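Local structure of tumour necrosis factor receptor (Ectromelia virus, 3ON9) at residues G28-I33 with T39-H44. The protein probably binds host tumour necrosis factor and chemokines outside the cell to blunt immune defence, this chain being its chemokine-binding SECRET domain. Numbering follows the deposited sequence.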
# COMPACT_ATOMS: atom_id res chain seq x y z
N GLY A 28 -6.85 -0.82 -11.47
CA GLY A 28 -7.18 0.21 -12.44
C GLY A 28 -6.72 1.55 -11.90
O GLY A 28 -5.85 1.61 -11.02
N SER A 29 -7.32 2.62 -12.41
CA SER A 29 -7.02 3.98 -11.96
C SER A 29 -7.20 4.13 -10.45
O SER A 29 -6.43 4.83 -9.79
CB SER A 29 -7.94 4.95 -12.69
OG SER A 29 -7.58 5.03 -14.06
N SER A 30 -8.23 3.49 -9.93
CA SER A 30 -8.46 3.41 -8.50
C SER A 30 -8.52 1.92 -8.15
O SER A 30 -9.54 1.27 -8.32
CB SER A 30 -9.75 4.13 -8.11
OG SER A 30 -9.98 4.09 -6.70
N SER A 31 -7.39 1.39 -7.69
CA SER A 31 -7.29 -0.04 -7.44
C SER A 31 -7.81 -0.39 -6.05
O SER A 31 -7.53 0.32 -5.08
CB SER A 31 -5.83 -0.49 -7.58
OG SER A 31 -5.33 -0.28 -8.89
N THR A 32 -8.56 -1.48 -5.95
CA THR A 32 -9.10 -1.88 -4.66
C THR A 32 -8.81 -3.32 -4.29
O THR A 32 -8.80 -4.22 -5.14
CB THR A 32 -10.62 -1.63 -4.57
OG1 THR A 32 -11.28 -2.24 -5.69
CG2 THR A 32 -10.94 -0.13 -4.53
N ILE A 33 -8.57 -3.53 -3.00
CA ILE A 33 -8.67 -4.85 -2.38
C ILE A 33 -9.77 -4.72 -1.35
O ILE A 33 -9.75 -3.81 -0.54
CB ILE A 33 -7.37 -5.23 -1.66
CG1 ILE A 33 -6.21 -5.33 -2.67
CG2 ILE A 33 -7.56 -6.52 -0.85
CD1 ILE A 33 -4.81 -5.24 -2.01
N THR A 39 -11.91 -2.10 3.07
CA THR A 39 -11.57 -1.84 1.67
C THR A 39 -10.32 -0.97 1.64
O THR A 39 -10.23 0.02 2.36
CB THR A 39 -12.69 -1.11 0.92
OG1 THR A 39 -13.90 -1.89 0.98
CG2 THR A 39 -12.30 -0.91 -0.56
N ILE A 40 -9.36 -1.37 0.82
CA ILE A 40 -8.16 -0.58 0.61
C ILE A 40 -8.21 -0.04 -0.81
O ILE A 40 -8.29 -0.81 -1.77
CB ILE A 40 -6.89 -1.41 0.80
CG1 ILE A 40 -6.89 -2.09 2.17
CG2 ILE A 40 -5.65 -0.51 0.63
CD1 ILE A 40 -5.81 -3.16 2.33
N THR A 41 -8.16 1.28 -0.94
CA THR A 41 -8.27 1.97 -2.23
C THR A 41 -7.00 2.76 -2.52
O THR A 41 -6.58 3.62 -1.73
CB THR A 41 -9.49 2.91 -2.27
OG1 THR A 41 -10.68 2.16 -1.99
CG2 THR A 41 -9.62 3.60 -3.63
N LEU A 42 -6.38 2.45 -3.65
CA LEU A 42 -5.14 3.07 -4.09
C LEU A 42 -5.31 3.86 -5.39
O LEU A 42 -5.76 3.31 -6.39
CB LEU A 42 -4.09 1.99 -4.32
CG LEU A 42 -2.84 2.41 -5.09
CD1 LEU A 42 -1.94 3.33 -4.28
CD2 LEU A 42 -2.10 1.16 -5.54
N THR A 43 -4.91 5.12 -5.38
CA THR A 43 -4.74 5.85 -6.64
C THR A 43 -3.28 6.22 -6.87
O THR A 43 -2.45 6.18 -5.95
CB THR A 43 -5.65 7.10 -6.76
OG1 THR A 43 -5.28 8.06 -5.78
CG2 THR A 43 -7.12 6.72 -6.58
N HIS A 44 -2.96 6.58 -8.10
CA HIS A 44 -1.57 6.70 -8.51
C HIS A 44 -1.46 7.66 -9.68
O HIS A 44 -0.74 7.39 -10.66
CB HIS A 44 -1.05 5.33 -8.90
CG HIS A 44 -1.95 4.61 -9.86
ND1 HIS A 44 -2.92 3.71 -9.46
CD2 HIS A 44 -2.06 4.70 -11.21
CE1 HIS A 44 -3.57 3.26 -10.52
NE2 HIS A 44 -3.06 3.84 -11.59
O HOH W 1 -4.79 6.66 -10.43
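S31 and L42 exchange two backbone hydrogen bonds, S31 N to L42 O (2.8 Å) and L42 N to S31 O (2.8 Å, 172° at the hydrogen), and I33 with I40 repeats the pattern. Between them T32 and T41 form a non-hydrogen-bonded pair whose CA atoms stand 4.6 Å apart; the 157° between strand directions confirms the antiparallel course. The side chains of T32 and T41 run alongside each other. From T41 CB, which passes 4.1 Å from T32 CG2, the threonine forks: OG1 reaches that methyl at 3.4 Å, while CG2, anti to the backbone N, turns along the strand to S30 OG at 3.1 Å. The opposite face carries S31, I33, I40 and L42, all buried: S31, I33 and L42 rest on F67 of strand 62-69, and I40 on I13 and M15 of strand 8-16. Near S29 and H44, a water donates to S29 O and accepts from H44 N (3.0 Å), its oxygen lying over one face of the H44 ring. Backbone bonds from T39, T41 and T43 to strand 82-89 extend the sheet. The arrangement is a beta hairpin within one sheet of the SECRET domain's beta-sandwich, the face bearing S31, I33, I40 and L42 turned to the other sheet.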